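Local coordinates for protein glucose 1-dehydrogenase (PDB 2VWH) that oxidises D-glucose to gluconolactone and accepts other aldose sugars, using a catalytic zinc ion and preferring NADP(+) over NAD(+), at residues His58-His63 with Gly119-Met124; Ile4-Gly9 with Gly50-Gly55; Leu145-Glu150 with Asp326-Val331. All coordinates share one frame; numbering follows the deposited sequence.

Contact 1: residues His58-His63 with Gly119-Met124; sequences HLVLGH and GAHGYM. With ZN (zinc ion), chain D; BGC (beta-D-glucopyranose), chain C.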
loop_
_atom_site.group_PDB
_atom_site.type_symbol
_atom_site.label_atom_id
_atom_site.label_comp_id
_atom_site.label_asym_id
_atom_site.label_seq_id
_atom_site.Cartn_x
_atom_site.Cartn_y
_atom_site.Cartn_z
ATOM N N HIS A 58 16.344 -28.103 21.231
ATOM C CA HIS A 58 14.881 -28.066 21.173
ATOM C C HIS A 58 14.311 -26.638 21.137
ATOM O O HIS A 58 15.012 -25.664 21.410
ATOM C CB HIS A 58 14.315 -28.801 22.382
ATOM C CG HIS A 58 14.485 -28.055 23.664
ATOM N ND1 HIS A 58 15.687 -27.987 24.331
ATOM C CD2 HIS A 58 13.609 -27.322 24.391
ATOM C CE1 HIS A 58 15.541 -27.262 25.426
ATOM N NE2 HIS A 58 14.289 -26.843 25.485
ATOM N N LEU A 59 13.037 -26.529 20.773
ATOM C CA LEU A 59 12.304 -25.267 20.850
ATOM C C LEU A 59 10.969 -25.501 21.557
ATOM O O LEU A 59 10.131 -26.271 21.071
ATOM C CB LEU A 59 12.069 -24.696 19.447
ATOM C CG LEU A 59 11.182 -23.434 19.301
ATOM C CD1 LEU A 59 11.839 -22.218 19.920
ATOM C CD2 LEU A 59 10.869 -23.159 17.845
ATOM N N VAL A 60 10.777 -24.839 22.696
ATOM C CA VAL A 60 9.498 -24.865 23.385
ATOM C C VAL A 60 8.533 -24.078 22.499
ATOM O O VAL A 60 8.842 -22.967 22.062
ATOM C CB VAL A 60 9.573 -24.274 24.812
ATOM C CG1 VAL A 60 8.165 -24.188 25.431
ATOM C CG2 VAL A 60 10.506 -25.118 25.700
ATOM N N LEU A 61 7.396 -24.689 22.197
ATOM C CA LEU A 61 6.409 -24.109 21.279
ATOM C C LEU A 61 5.469 -23.116 21.983
ATOM O O LEU A 61 5.495 -22.988 23.211
ATOM C CB LEU A 61 5.579 -25.239 20.668
ATOM C CG LEU A 61 6.358 -26.206 19.766
ATOM C CD1 LEU A 61 5.543 -27.447 19.491
ATOM C CD2 LEU A 61 6.748 -25.510 18.471
ATOM N N GLY A 62 4.640 -22.426 21.196
ATOM C CA GLY A 62 3.553 -21.612 21.726
ATOM C C GLY A 62 3.855 -20.127 21.822
ATOM O O GLY A 62 4.815 -19.725 22.475
ATOM N N HIS A 63 3.019 -19.313 21.173
ATOM C CA HIS A 63 3.167 -17.855 21.203
ATOM C C HIS A 63 1.889 -17.096 21.587
ATOM O O HIS A 63 1.957 -15.898 21.852
ATOM C CB HIS A 63 3.734 -17.346 19.863
ATOM C CG HIS A 63 2.828 -17.562 18.693
ATOM N ND1 HIS A 63 2.830 -18.727 17.956
ATOM C CD2 HIS A 63 1.898 -16.758 18.123
ATOM C CE1 HIS A 63 1.934 -18.634 16.985
ATOM N NE2 HIS A 63 1.357 -17.448 17.061
ATOM N N GLY A 119 14.188 -18.295 17.427
ATOM C CA GLY A 119 15.352 -17.946 18.224
ATOM C C GLY A 119 15.153 -17.904 19.720
ATOM O O GLY A 119 16.106 -17.643 20.443
ATOM N N ALA A 120 13.929 -18.138 20.194
ATOM C CA ALA A 120 13.644 -18.072 21.630
ATOM C C ALA A 120 12.495 -19.013 21.963
ATOM O O ALA A 120 11.537 -19.135 21.191
ATOM C CB ALA A 120 13.308 -16.640 22.049
ATOM N N HIS A 121 12.608 -19.680 23.111
ATOM C CA HIS A 121 11.576 -20.593 23.595
ATOM C C HIS A 121 10.239 -19.875 23.809
ATOM O O HIS A 121 10.210 -18.723 24.250
ATOM C CB HIS A 121 12.021 -21.240 24.897
ATOM C CG HIS A 121 13.197 -22.150 24.736
ATOM N ND1 HIS A 121 13.197 -23.213 23.856
ATOM C CD2 HIS A 121 14.417 -22.143 25.320
ATOM C CE1 HIS A 121 14.371 -23.818 23.903
ATOM N NE2 HIS A 121 15.127 -23.192 24.784
ATOM N N GLY A 122 9.156 -20.576 23.488
ATOM C CA GLY A 122 7.792 -20.087 23.672
ATOM C C GLY A 122 7.209 -20.296 25.060
ATOM O O GLY A 122 7.932 -20.340 26.057
ATOM N N TYR A 123 5.889 -20.427 25.114
ATOM C CA TYR A 123 5.125 -20.331 26.364
ATOM C C TYR A 123 4.440 -21.638 26.796
ATOM O O TYR A 123 3.756 -21.656 27.806
ATOM C CB TYR A 123 4.066 -19.217 26.244
ATOM C CG TYR A 123 4.651 -17.851 25.931
ATOM C CD1 TYR A 123 4.327 -17.182 24.766
ATOM C CD2 TYR A 123 5.536 -17.230 26.815
ATOM C CE1 TYR A 123 4.878 -15.929 24.470
ATOM C CE2 TYR A 123 6.086 -15.986 26.532
ATOM C CZ TYR A 123 5.750 -15.339 25.362
ATOM O OH TYR A 123 6.292 -14.106 25.077
ATOM N N MET A 124 4.629 -22.728 26.049
ATOM C CA MET A 124 4.061 -24.025 26.433
ATOM C C MET A 124 4.925 -24.712 27.481
ATOM O O MET A 124 5.501 -25.780 27.246
ATOM C CB MET A 124 3.871 -24.922 25.213
ATOM C CG MET A 124 2.653 -24.573 24.415
ATOM S SD MET A 124 2.476 -25.691 23.024
ATOM C CE MET A 124 1.161 -24.900 22.083
HETATM ZN ZN ZN D . 0.103 -16.699 15.725
HETATM C C2 BGC C . 2.473 -14.661 15.367
HETATM C C3 BGC C . 3.095 -13.284 15.183
HETATM C C4 BGC C . 4.333 -13.449 14.316
HETATM C C5 BGC C . 3.975 -14.155 12.984
HETATM C C6 BGC C . 5.227 -14.320 12.118
HETATM C C1 BGC C . 2.193 -15.301 14.022
HETATM O O1 BGC C . 1.463 -16.472 14.269
HETATM O O2 BGC C . 1.190 -14.462 15.888
HETATM O O3 BGC C . 3.426 -12.732 16.443
HETATM O O4 BGC C . 4.955 -12.199 14.144
HETATM O O5 BGC C . 3.355 -15.434 13.241
HETATM O O6 BGC C . 6.070 -15.246 12.753
HETATM O O HOH W 1 -1.456 -15.905 16.570
#

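Contact 2: residues Ile4-Gly9 with Gly50-Gly55; sequences IAVKRG and GGFPEG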
loop_
_atom_site.group_PDB
_atom_site.type_symbol
_atom_site.label_atom_id
_atom_site.label_comp_id
_atom_site.label_asym_id
_atom_site.label_seq_id
_atom_site.Cartn_x
_atom_site.Cartn_y
_atom_site.Cartn_z
ATOM N N ILE A 4 6.267 -28.365 26.353
ATOM C CA ILE A 4 5.975 -29.022 25.088
ATOM C C ILE A 4 6.904 -28.410 24.048
ATOM O O ILE A 4 6.876 -27.204 23.812
ATOM C CB ILE A 4 4.509 -28.830 24.630
ATOM C CG1 ILE A 4 3.511 -29.296 25.706
ATOM C CG2 ILE A 4 4.260 -29.568 23.320
ATOM C CD1 ILE A 4 3.708 -30.741 26.187
ATOM N N ALA A 5 7.730 -29.252 23.435
ATOM C CA ALA A 5 8.792 -28.798 22.558
ATOM C C ALA A 5 8.858 -29.631 21.279
ATOM O O ALA A 5 8.375 -30.754 21.234
ATOM C CB ALA A 5 10.131 -28.880 23.305
ATOM N N VAL A 6 9.452 -29.057 20.240
ATOM C CA VAL A 6 9.913 -29.829 19.094
ATOM C C VAL A 6 11.433 -29.960 19.222
ATOM O O VAL A 6 12.104 -28.997 19.599
ATOM C CB VAL A 6 9.528 -29.170 17.755
ATOM C CG1 VAL A 6 10.191 -27.790 17.595
ATOM C CG2 VAL A 6 9.896 -30.099 16.582
ATOM N N LYS A 7 11.966 -31.152 18.947
ATOM C CA LYS A 7 13.418 -31.396 19.021
ATOM C C LYS A 7 14.026 -31.385 17.628
ATOM O O LYS A 7 13.341 -31.714 16.653
ATOM C CB LYS A 7 13.709 -32.738 19.681
ATOM C CG LYS A 7 13.444 -32.765 21.162
ATOM C CD LYS A 7 13.669 -34.161 21.730
ATOM C CE LYS A 7 13.874 -34.115 23.237
ATOM N NZ LYS A 7 14.023 -35.477 23.817
ATOM N N ARG A 8 15.304 -31.010 17.538
ATOM C CA ARG A 8 16.024 -30.997 16.249
ATOM C C ARG A 8 15.924 -32.362 15.571
ATOM O O ARG A 8 16.079 -33.403 16.225
ATOM C CB ARG A 8 17.505 -30.616 16.421
ATOM C CG ARG A 8 17.788 -29.116 16.503
ATOM C CD ARG A 8 19.283 -28.807 16.305
ATOM N NE ARG A 8 19.685 -27.537 16.926
ATOM C CZ ARG A 8 19.667 -26.340 16.330
ATOM N NH1 ARG A 8 19.279 -26.201 15.064
ATOM N NH2 ARG A 8 20.048 -25.261 17.012
ATOM N N GLY A 9 15.624 -32.350 14.272
ATOM C CA GLY A 9 15.498 -33.579 13.488
ATOM C C GLY A 9 14.171 -34.296 13.670
ATOM O O GLY A 9 13.692 -34.968 12.755
ATOM N N GLY A 50 10.488 -20.046 10.940
ATOM C CA GLY A 50 11.113 -19.895 12.245
ATOM C C GLY A 50 12.431 -20.635 12.365
ATOM O O GLY A 50 13.066 -20.955 11.364
ATOM N N GLY A 51 12.840 -20.915 13.597
ATOM C CA GLY A 51 14.139 -21.537 13.845
ATOM C C GLY A 51 14.445 -21.697 15.318
ATOM O O GLY A 51 13.860 -21.013 16.157
ATOM N N PHE A 52 15.379 -22.597 15.622
ATOM C CA PHE A 52 15.715 -22.940 17.000
ATOM C C PHE A 52 16.567 -21.865 17.641
ATOM O O PHE A 52 17.195 -21.065 16.941
ATOM C CB PHE A 52 16.450 -24.282 17.074
ATOM C CG PHE A 52 15.587 -25.465 16.744
ATOM C CD1 PHE A 52 15.254 -25.758 15.430
ATOM C CD2 PHE A 52 15.119 -26.294 17.745
ATOM C CE1 PHE A 52 14.460 -26.849 15.127
ATOM C CE2 PHE A 52 14.326 -27.387 17.445
ATOM C CZ PHE A 52 13.993 -27.661 16.140
ATOM N N PRO A 53 16.590 -21.831 18.983
ATOM C CA PRO A 53 17.505 -20.932 19.665
ATOM C C PRO A 53 18.941 -21.426 19.463
ATOM O O PRO A 53 19.155 -22.635 19.373
ATOM C CB PRO A 53 17.095 -21.052 21.140
ATOM C CG PRO A 53 15.803 -21.796 21.150
ATOM C CD PRO A 53 15.785 -22.620 19.931
ATOM N N GLU A 54 19.901 -20.508 19.379
ATOM C CA GLU A 54 21.315 -20.885 19.212
ATOM C C GLU A 54 21.787 -21.805 20.334
ATOM O O GLU A 54 21.538 -21.535 21.510
ATOM C CB GLU A 54 22.220 -19.651 19.148
ATOM C CG GLU A 54 22.271 -18.997 17.769
ATOM C CD GLU A 54 23.208 -17.796 17.705
ATOM O OE1 GLU A 54 23.541 -17.220 18.768
ATOM O OE2 GLU A 54 23.607 -17.425 16.580
ATOM N N GLY A 55 22.437 -22.907 19.956
ATOM C CA GLY A 55 23.009 -23.845 20.920
ATOM C C GLY A 55 22.024 -24.667 21.738
ATOM O O GLY A 55 22.393 -25.192 22.791
#

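Contact 3: residues Leu145-Glu150 with Asp326-Val331; sequences LGFLIE and DLVTGV. With BGC (beta-D-glucopyranose), chain C.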
loop_
_atom_site.group_PDB
_atom_site.type_symbol
_atom_site.label_atom_id
_atom_site.label_comp_id
_atom_site.label_asym_id
_atom_site.label_seq_id
_atom_site.Cartn_x
_atom_site.Cartn_y
_atom_site.Cartn_z
ATOM N N LEU A 145 -10.398 -17.437 27.733
ATOM C CA LEU A 145 -10.131 -17.347 26.301
ATOM C C LEU A 145 -9.043 -16.320 25.976
ATOM O O LEU A 145 -8.964 -15.819 24.857
ATOM C CB LEU A 145 -11.432 -17.044 25.549
ATOM C CG LEU A 145 -12.504 -18.144 25.651
ATOM C CD1 LEU A 145 -13.775 -17.724 24.964
ATOM C CD2 LEU A 145 -12.007 -19.452 25.080
ATOM N N GLY A 146 -8.168 -16.066 26.942
ATOM C CA GLY A 146 -7.178 -15.008 26.835
ATOM C C GLY A 146 -6.089 -15.247 25.804
ATOM O O GLY A 146 -5.427 -14.297 25.372
ATOM N N PHE A 147 -5.916 -16.503 25.396
ATOM C CA PHE A 147 -5.004 -16.835 24.295
ATOM C C PHE A 147 -5.504 -16.263 22.962
ATOM O O PHE A 147 -4.768 -16.280 21.981
ATOM C CB PHE A 147 -4.771 -18.362 24.174
ATOM C CG PHE A 147 -6.036 -19.168 23.985
ATOM C CD1 PHE A 147 -6.528 -19.424 22.729
ATOM C CD2 PHE A 147 -6.731 -19.669 25.082
ATOM C CE1 PHE A 147 -7.706 -20.142 22.554
ATOM C CE2 PHE A 147 -7.894 -20.386 24.916
ATOM C CZ PHE A 147 -8.388 -20.628 23.652
ATOM N N LEU A 148 -6.747 -15.781 22.916
ATOM C CA LEU A 148 -7.262 -15.142 21.701
ATOM C C LEU A 148 -6.820 -13.692 21.540
ATOM O O LEU A 148 -6.952 -13.118 20.450
ATOM C CB LEU A 148 -8.786 -15.250 21.623
ATOM C CG LEU A 148 -9.360 -16.647 21.382
ATOM C CD1 LEU A 148 -10.882 -16.583 21.327
ATOM C CD2 LEU A 148 -8.808 -17.283 20.105
ATOM N N ILE A 149 -6.296 -13.088 22.608
ATOM C CA ILE A 149 -5.917 -11.677 22.555
ATOM C C ILE A 149 -4.792 -11.444 21.551
ATOM O O ILE A 149 -4.809 -10.461 20.802
ATOM C CB ILE A 149 -5.546 -11.127 23.955
ATOM C CG1 ILE A 149 -6.774 -11.158 24.888
ATOM C CG2 ILE A 149 -4.967 -9.703 23.857
ATOM C CD1 ILE A 149 -7.949 -10.340 24.399
ATOM N N GLU A 150 -3.832 -12.362 21.500
ATOM C CA GLU A 150 -2.741 -12.227 20.539
ATOM C C GLU A 150 -3.209 -12.209 19.077
ATOM O O GLU A 150 -2.868 -11.274 18.344
ATOM C CB GLU A 150 -1.634 -13.261 20.793
ATOM C CG GLU A 150 -0.310 -12.969 20.070
ATOM C CD GLU A 150 -0.235 -13.527 18.676
ATOM O OE1 GLU A 150 -1.148 -14.278 18.279
ATOM O OE2 GLU A 150 0.754 -13.228 17.963
ATOM N N ASP A 326 -18.197 -21.534 19.216
ATOM C CA ASP A 326 -18.047 -22.336 18.017
ATOM C C ASP A 326 -16.626 -22.329 17.455
ATOM O O ASP A 326 -16.212 -23.306 16.854
ATOM C CB ASP A 326 -19.026 -21.868 16.943
ATOM C CG ASP A 326 -20.463 -22.274 17.237
ATOM O OD1 ASP A 326 -20.699 -23.069 18.165
ATOM O OD2 ASP A 326 -21.359 -21.794 16.528
ATOM N N LEU A 327 -15.888 -21.235 17.646
ATOM C CA LEU A 327 -14.531 -21.128 17.126
ATOM C C LEU A 327 -13.556 -22.071 17.842
ATOM O O LEU A 327 -12.673 -22.656 17.219
ATOM C CB LEU A 327 -14.024 -19.696 17.271
ATOM C CG LEU A 327 -12.629 -19.368 16.729
ATOM C CD1 LEU A 327 -12.666 -19.251 15.226
ATOM C CD2 LEU A 327 -12.095 -18.075 17.363
ATOM N N VAL A 328 -13.681 -22.163 19.156
ATOM C CA VAL A 328 -12.737 -22.931 19.962
ATOM C C VAL A 328 -13.265 -24.349 20.059
ATOM O O VAL A 328 -14.181 -24.627 20.817
ATOM C CB VAL A 328 -12.540 -22.294 21.351
ATOM C CG1 VAL A 328 -11.637 -23.158 22.240
ATOM C CG2 VAL A 328 -11.955 -20.880 21.187
ATOM N N THR A 329 -12.692 -25.239 19.262
ATOM C CA THR A 329 -13.224 -26.591 19.123
ATOM C C THR A 329 -12.690 -27.545 20.196
ATOM O O THR A 329 -13.336 -28.539 20.518
ATOM C CB THR A 329 -13.014 -27.131 17.689
ATOM O OG1 THR A 329 -11.639 -27.005 17.305
ATOM C CG2 THR A 329 -13.890 -26.325 16.694
ATOM N N GLY A 330 -11.545 -27.235 20.790
ATOM C CA GLY A 330 -11.047 -28.073 21.876
ATOM C C GLY A 330 -10.036 -27.390 22.754
ATOM O O GLY A 330 -9.070 -26.818 22.260
ATOM N N VAL A 331 -10.265 -27.442 24.063
ATOM C CA VAL A 331 -9.261 -27.025 25.028
ATOM C C VAL A 331 -8.833 -28.298 25.740
ATOM O O VAL A 331 -9.653 -28.965 26.356
ATOM C CB VAL A 331 -9.781 -25.979 26.029
ATOM C CG1 VAL A 331 -8.678 -25.638 27.034
ATOM C CG2 VAL A 331 -10.242 -24.703 25.294
HETATM C C2 BGC C . 2.473 -14.661 15.367
HETATM C C3 BGC C . 3.095 -13.284 15.183
HETATM C C4 BGC C . 4.333 -13.449 14.316
HETATM C C5 BGC C . 3.975 -14.155 12.984
HETATM C C6 BGC C . 5.227 -14.320 12.118
HETATM C C1 BGC C . 2.193 -15.301 14.022
HETATM O O1 BGC C . 1.463 -16.472 14.269
HETATM O O2 BGC C . 1.190 -14.462 15.888
HETATM O O3 BGC C . 3.426 -12.732 16.443
HETATM O O4 BGC C . 4.955 -12.199 14.144
HETATM O O5 BGC C . 3.355 -15.434 13.241
HETATM O O6 BGC C . 6.070 -15.246 12.753
#

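Contact 1: residues His58-His63 with Gly119-Met124
Val60 and Leu61 come closest to His121 and Gly122, their CA pairs just under 5 Å apart, and the two segments run in directions 74° apart. Gly122 N reaches Val60 O, Met124 N bonds to Leu61 O, and Tyr123 N to Gly62 O. A side chain at Gly122 or Gly62 would collide with the facing segment. His121 extends the pairing with its ring: ND1 accepts Val60 N at 3.1 Å in a nearly straight bond (178°), though the donor sits somewhat out of the ring plane. With NE2 held by Glu56, both ring nitrogens are engaged, which fixes the ring's rotation. His121 CE1 lies over one face of the His58 ring, 3.4 Å from His58 NE2, which also bonds to Lys18; the planes are close to parallel, but their offset leaves little overlap. Farther along, Met124 SD rests 3.9 Å from Leu61 CB, and Tyr123 CD1, at its ring edge, lies 3.8 Å from His63 CA. His63, with CG between the backbone N and carbonyl carbon (chi1 65°), binds zinc through NE2 at 2.0 Å alongside Asp38, placing this junction beside the catalytic metal site typical of the zinc-containing alcohol dehydrogenase family.

Contact 2: residues Ile4-Gly9 with Gly50-Gly55
In the GroES-like catalytic region of this medium-chain dehydrogenase, the end of strand 2-7 is covered by the loop that follows helix 39-46, and a single aromatic side chain, Phe52, makes most of the junction. No hydrogen bond joins the two segments. The Phe52 ring lies between Val6, which it crosses at about a right angle, and the extended side chain of Arg8. Its CZ is 4.1 Å from Val6 CG1, while the ring edge faces the main chain, with CE2 3.5 Å from Val6 O. Set anti to its carbonyl carbon (chi1 -83°), Arg8 CG sits over one face, 3.9 Å from the ring centroid and only 8° off the normal, a well-centred CH-pi contact. From there the arginine chain runs back along the phenylalanine, antiparallel to it, so that Phe52 CB lies over one face of the guanidinium, which is inclined at 29° to the ring. Arg8 NE also makes a weak hydrogen bond to Glu56 O. Leu59 of the neighbouring strand 58-60 touches Phe52 too. Replacing Phe52 with alanine is likely to leave Arg8 CG and Val6 CG1 without their aromatic partner and the arginine chain less restrained. Beyond the ring, Arg8 NH2 passes 3.7 Å from Phe52 CB and 3.6 Å from Pro53 O.

Contact 3: residues Leu145-Glu150 with Asp326-Val331
One methyl group, Val328 CG2, gathers three side chains of the facing segment, although the backbones stay far apart: the nearest CA atoms, those of Leu145 and Val328, are 8.8 Å from each other. Leu145 CD2 comes closest, 4.1 Å from that methyl, followed by Phe147 CZ at 4.3 Å and Leu148 CD1 at 4.4 Å. Val328 CG1 is anti to the backbone N (chi1 175°), which leaves CG2 opposite the carbonyl carbon and directed into the group. The phenylalanine approaches with the far end of its ring, whereas each leucine offers a terminal methyl. The other branch of Leu148, CD2, meets Leu327 CD2 at 4.4 Å. No hydrogen bond crosses this small hydrophobic cluster. In 145-150 a 3-10 turn, closed by Leu148 N to Leu145 O, leads into a helix whose Glu150 is a ligand site for both catalytic zinc and substrate; its OE2 accepts a hydrogen bond from glucose O3 at 3.1 Å. The cluster thus joins the start of helix 149-165 to the point where helix 321-327 gives way to strand 328-333, with Phe316 of helix 306-318 against Leu145 and Ala351 of strand 349-353 against Phe147.

Overall arrangement
From the N terminus, strand 2-7 is met by the loop after helix 39-46 in contact 2, closing about forty residues. Contact 1 opens next, when strand 58-60 receives the segment 119-124, and contact 3 closes the longest loop, from 145-150 to 326-331. The three follow in series, none nested or crossing. Contacts 1 and 2 adjoin, their centres about 8 Å apart, because strands 2-7 and 58-60 are neighbours in one antiparallel sheet; Met124 O to Ile4 N is a probable hydrogen bond. The chain between the segments of contact 3 holds the six-stranded parallel Rossmann-type sheet, and contact 3 meets contact 1 at the active site, where His63 and Glu150 both approach the bound glucose.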